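Local coordinates for protein kinase (Staphylococcus aureus subsp. aureus Mu50, PDB 3PY9), which forms the extracellular PASTA region of the membrane Ser/Thr kinase PrkC and probably binds muropeptides, at residues P84-E87 and A88-L92; K159-E163 and K164-V168. One frame throughout, in Å; residues are numbered along the deposited sequence.

Contact 1: P84-E87 and A88-L92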
loop_
_atom_site.group_PDB
_atom_site.type_symbol
_atom_site.label_atom_id
_atom_site.label_comp_id
_atom_site.label_asym_id
_atom_site.label_seq_id
_atom_site.Cartn_x
_atom_site.Cartn_y
_atom_site.Cartn_z
ATOM N N PRO A 84 5.091 -9.001 12.193
ATOM C CA PRO A 84 3.927 -9.557 12.900
ATOM C C PRO A 84 3.825 -8.954 14.299
ATOM O O PRO A 84 4.848 -8.585 14.872
ATOM C CB PRO A 84 4.246 -11.049 13.021
ATOM C CG PRO A 84 5.320 -11.318 12.078
ATOM C CD PRO A 84 6.081 -10.043 11.867
ATOM N N LYS A 85 2.605 -8.894 14.838
ATOM C CA LYS A 85 2.315 -8.222 16.106
ATOM C C LYS A 85 3.248 -8.601 17.238
ATOM O O LYS A 85 3.759 -7.733 17.932
ATOM C CB LYS A 85 0.856 -8.450 16.542
ATOM C CG LYS A 85 0.469 -7.655 17.783
ATOM C CD LYS A 85 -0.966 -7.854 18.206
ATOM C CE LYS A 85 -1.179 -9.152 18.960
ATOM N NZ LYS A 85 -2.487 -9.133 19.691
ATOM N N GLU A 86 3.452 -9.899 17.437
ATOM C CA GLU A 86 4.263 -10.376 18.563
ATOM C C GLU A 86 5.746 -10.026 18.430
ATOM O O GLU A 86 6.366 -9.646 19.421
ATOM C CB GLU A 86 4.036 -11.877 18.833
ATOM C CG GLU A 86 4.528 -12.846 17.756
ATOM C CD GLU A 86 5.583 -13.823 18.276
ATOM O OE1 GLU A 86 5.242 -14.636 19.168
ATOM O OE2 GLU A 86 6.742 -13.789 17.778
ATOM N N GLU A 87 6.300 -10.125 17.213
ATOM C CA GLU A 87 7.681 -9.666 16.954
ATOM C C GLU A 87 7.823 -8.175 17.316
ATOM O O GLU A 87 8.772 -7.773 17.991
ATOM C CB GLU A 87 8.114 -9.935 15.499
ATOM C CG GLU A 87 9.619 -9.656 15.175
ATOM C CD GLU A 87 9.989 -9.895 13.692
ATOM O OE1 GLU A 87 9.127 -10.324 12.906
ATOM O OE2 GLU A 87 11.154 -9.678 13.298
ATOM N N ALA A 88 6.846 -7.383 16.882
ATOM C CA ALA A 88 6.798 -5.946 17.147
ATOM C C ALA A 88 6.868 -5.610 18.648
ATOM O O ALA A 88 7.589 -4.697 19.051
ATOM C CB ALA A 88 5.541 -5.368 16.544
ATOM N N LEU A 89 6.103 -6.359 19.446
ATOM C CA LEU A 89 5.957 -6.117 20.879
ATOM C C LEU A 89 7.210 -6.537 21.630
ATOM O O LEU A 89 7.702 -5.807 22.503
ATOM C CB LEU A 89 4.728 -6.852 21.430
ATOM C CG LEU A 89 3.322 -6.292 21.149
ATOM C CD1 LEU A 89 2.243 -7.254 21.630
ATOM C CD2 LEU A 89 3.129 -4.927 21.796
ATOM N N GLN A 90 7.722 -7.717 21.278
ATOM C CA GLN A 90 8.987 -8.211 21.813
ATOM C C GLN A 90 10.099 -7.187 21.580
ATOM O O GLN A 90 10.774 -6.793 22.525
ATOM C CB GLN A 90 9.339 -9.588 21.220
ATOM C CG GLN A 90 8.499 -10.757 21.794
ATOM C CD GLN A 90 8.719 -12.115 21.071
ATOM O OE1 GLN A 90 9.485 -12.211 20.106
ATOM N NE2 GLN A 90 8.029 -13.168 21.550
ATOM N N LYS A 91 10.258 -6.732 20.336
ATOM C CA LYS A 91 11.275 -5.735 19.973
ATOM C C LYS A 91 11.153 -4.448 20.789
ATOM O O LYS A 91 12.147 -3.751 21.020
ATOM C CB LYS A 91 11.190 -5.410 18.477
ATOM C CG LYS A 91 12.289 -4.490 17.946
ATOM C CD LYS A 91 13.511 -5.280 17.486
ATOM C CE LYS A 91 14.779 -4.407 17.463
ATOM N NZ LYS A 91 16.000 -5.215 17.123
ATOM N N LEU A 92 9.928 -4.131 21.206
ATOM C CA LEU A 92 9.664 -2.978 22.065
ATOM C C LEU A 92 10.051 -3.250 23.522
ATOM O O LEU A 92 10.751 -2.438 24.142
ATOM C CB LEU A 92 8.203 -2.537 21.947
ATOM C CG LEU A 92 7.930 -1.684 20.700
ATOM C CD1 LEU A 92 6.443 -1.591 20.384
ATOM C CD2 LEU A 92 8.529 -0.295 20.865
#

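Contact 2: K159-E163 and K164-V168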
loop_
_atom_site.group_PDB
_atom_site.type_symbol
_atom_site.label_atom_id
_atom_site.label_comp_id
_atom_site.label_asym_id
_atom_site.label_seq_id
_atom_site.Cartn_x
_atom_site.Cartn_y
_atom_site.Cartn_z
ATOM N N LYS A 159 -23.085 -0.054 -11.985
ATOM C CA LYS A 159 -23.442 0.945 -10.991
ATOM C C LYS A 159 -23.436 0.422 -9.545
ATOM O O LYS A 159 -22.895 1.083 -8.665
ATOM C CB LYS A 159 -24.767 1.631 -11.342
ATOM C CG LYS A 159 -24.588 2.954 -12.109
ATOM C CD LYS A 159 -25.898 3.380 -12.826
ATOM C CE LYS A 159 -25.786 4.777 -13.460
ATOM N NZ LYS A 159 -25.806 5.858 -12.429
ATOM N N ALA A 160 -24.011 -0.758 -9.308
ATOM C CA ALA A 160 -24.043 -1.333 -7.958
ATOM C C ALA A 160 -22.645 -1.605 -7.427
ATOM O O ALA A 160 -22.376 -1.377 -6.249
ATOM C CB ALA A 160 -24.868 -2.600 -7.919
ATOM N N LEU A 161 -21.751 -2.072 -8.298
ATOM C CA LEU A 161 -20.399 -2.449 -7.863
ATOM C C LEU A 161 -19.481 -1.236 -7.759
ATOM O O LEU A 161 -18.613 -1.188 -6.877
ATOM C CB LEU A 161 -19.796 -3.567 -8.728
ATOM C CG LEU A 161 -20.517 -4.925 -8.766
ATOM C CD1 LEU A 161 -19.986 -5.764 -9.908
ATOM C CD2 LEU A 161 -20.388 -5.705 -7.476
ATOM N N GLU A 162 -19.697 -0.253 -8.629
ATOM C CA GLU A 162 -19.031 1.041 -8.519
ATOM C C GLU A 162 -19.277 1.668 -7.141
ATOM O O GLU A 162 -18.351 2.219 -6.544
ATOM C CB GLU A 162 -19.504 2.043 -9.590
ATOM C CG GLU A 162 -19.424 1.666 -11.091
ATOM C CD GLU A 162 -18.029 1.621 -11.657
ATOM O OE1 GLU A 162 -17.141 1.053 -10.987
ATOM O OE2 GLU A 162 -17.822 2.118 -12.785
ATOM N N GLU A 163 -20.523 1.588 -6.666
ATOM C CA GLU A 163 -20.940 2.178 -5.389
ATOM C C GLU A 163 -20.429 1.392 -4.181
ATOM O O GLU A 163 -20.629 1.818 -3.046
ATOM C CB GLU A 163 -22.473 2.280 -5.270
ATOM C CG GLU A 163 -23.217 2.849 -6.470
ATOM C CD GLU A 163 -23.787 4.242 -6.239
ATOM O OE1 GLU A 163 -23.019 5.149 -5.810
ATOM O OE2 GLU A 163 -25.006 4.428 -6.503
ATOM N N LYS A 164 -19.828 0.229 -4.420
ATOM C CA LYS A 164 -19.182 -0.548 -3.351
ATOM C C LYS A 164 -17.668 -0.416 -3.471
ATOM O O LYS A 164 -16.917 -1.083 -2.748
ATOM C CB LYS A 164 -19.611 -2.021 -3.392
ATOM C CG LYS A 164 -21.096 -2.262 -3.089
ATOM C CD LYS A 164 -21.331 -3.055 -1.794
ATOM C CE LYS A 164 -20.969 -2.285 -0.510
ATOM N NZ LYS A 164 -21.012 -3.158 0.744
ATOM N N GLY A 165 -17.222 0.439 -4.393
ATOM C CA GLY A 165 -15.798 0.746 -4.526
ATOM C C GLY A 165 -14.996 -0.066 -5.519
ATOM O O GLY A 165 -13.794 0.165 -5.676
ATOM N N PHE A 166 -15.655 -1.000 -6.206
ATOM C CA PHE A 166 -14.986 -1.862 -7.180
ATOM C C PHE A 166 -14.658 -1.122 -8.450
ATOM O O PHE A 166 -15.377 -0.198 -8.852
ATOM C CB PHE A 166 -15.811 -3.126 -7.505
ATOM C CG PHE A 166 -15.990 -4.061 -6.320
ATOM C CD1 PHE A 166 -14.897 -4.688 -5.741
ATOM C CD2 PHE A 166 -17.250 -4.291 -5.785
ATOM C CE1 PHE A 166 -15.047 -5.512 -4.623
ATOM C CE2 PHE A 166 -17.428 -5.134 -4.682
ATOM C CZ PHE A 166 -16.322 -5.749 -4.108
ATOM N N LYS A 167 -13.558 -1.540 -9.063
ATOM C CA LYS A 167 -13.242 -1.205 -10.442
ATOM C C LYS A 167 -13.914 -2.246 -11.369
ATOM O O LYS A 167 -13.817 -3.448 -11.133
ATOM C CB LYS A 167 -11.722 -1.158 -10.631
ATOM C CG LYS A 167 -11.026 -0.104 -9.743
ATOM C CD LYS A 167 -9.644 -0.570 -9.255
ATOM C CE LYS A 167 -9.022 0.392 -8.220
ATOM N NZ LYS A 167 -9.629 0.338 -6.844
ATOM N N VAL A 168 -14.620 -1.776 -12.394
ATOM C CA VAL A 168 -15.411 -2.645 -13.279
ATOM C C VAL A 168 -14.843 -2.603 -14.688
ATOM O O VAL A 168 -14.691 -1.524 -15.257
ATOM C CB VAL A 168 -16.888 -2.194 -13.341
ATOM C CG1 VAL A 168 -17.588 -2.790 -14.563
ATOM C CG2 VAL A 168 -17.641 -2.547 -12.053
HETATM O O HOH W 1 -14.518 1.072 -12.876
#

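Contact 1: P84-E87 and A88-L92
Pro84 and Ala88 meet through the first i to i+4 hydrogen bond of helix 85-93. Pro84 is the N-cap, and its O accepts from Ala88 N at 3.1 Å. The next turn repeats the pattern: Leu89 N binds Lys85 O, Gln90 N binds Glu86 O, and Lys91 N binds Glu87 O at 3.0 Å. The Leu89 bond is the most bent of the four (N-H...O 145°), and Leu89 N also makes a weak bond to Glu86 O. This is the N-terminal turn of the helix that packs on the strands of a PASTA domain.

Ala88 takes the inner face, against Leu135 of strand 133-138. On the flank, Leu89 CD1 comes within 4.3 Å of Lys85 CG. On the outer face, Glu86 and Gln90 run side by side in this crystal. Glu86 CG lies between the backbone N and the carbonyl carbon (chi1 67°), and the bend at chi2 lays the carboxylate alongside Gln90. Carboxylate and amide are turned 60° apart, with Glu86 OE1 3.9 Å from Gln90 NE2.

Four backbone bonds hold the turn, and no side-chain hydrogen bond joins the two segments. The Glu86 and Glu87 carboxylates, near the helix N-terminus, would probably suit its dipole.

Contact 2: K159-E163 and K164-V168
Leu161 and Phe166 make the tight part of this helix end. Leu161 O accepts two hydrogen bonds, from Phe166 N at 3.0 Å and from Lys164 N at 3.1 Å. The two donors come from opposite faces of the carbonyl plane, with Lys164 N well above it. Gly165 N binds Glu162 O at 3.0 Å. With the bond from Phe166 N, this makes a Schellman motif, and a type I turn runs from Glu162 to Gly165. Gly165 is the C-prime residue. At its positive phi (93°) a CB would run into Lys164 O, which explains the glycine.

Beneath the Schellman motif, Leu161 CD2 touches Phe166 CD2 at 3.8 Å, the two side chains crossing obliquely. Leu161 CB also meets Val168 CG2 at 4.1 Å. Lys164 CG passes close to Ala160 O.

The other edge is looser, polar and water-bridged. Glu162 bends at chi2 (-71°) and crosses Val168 at about a right angle. A water donates to Glu162 OE1 at 3.2 Å and accepts from Val168 N at 2.9 Å. Glu162 OE1 also lies 3.0 Å from Phe166 O, an unfavourable approach of two acceptors. The water and the salt bridge from Glu162 OE2 to Lys158 perhaps ease it.

The motif leads from helix 154-162 into strand 167-173 of a PASTA domain. Leu161 and Val168 rest on Phe201 of strand 198-204. Phe166 packs on Ile199 and on Val144 and Val146 of strand 143-146.

Overall arrangement
Contact 1 and contact 2 belong to successive PASTA domains of an elongated chain. Their centres are 37 Å apart, their nearest atoms about 26 Å, and they do not touch. They lie on opposite sides of the chain's centre. Neither segment pair includes a residue of the europium site formed by Asp99, Asp130 and Asn132. The Leu89 side chain in contact 1 is about 13 Å from one of the bound europium ions, not necessarily the ion of that site. Each contact concerns the helix that packs on its domain's strands, but at different ends: 84-92 opens a helix in one PASTA domain, while 159-168 closes one in the next and enters a strand.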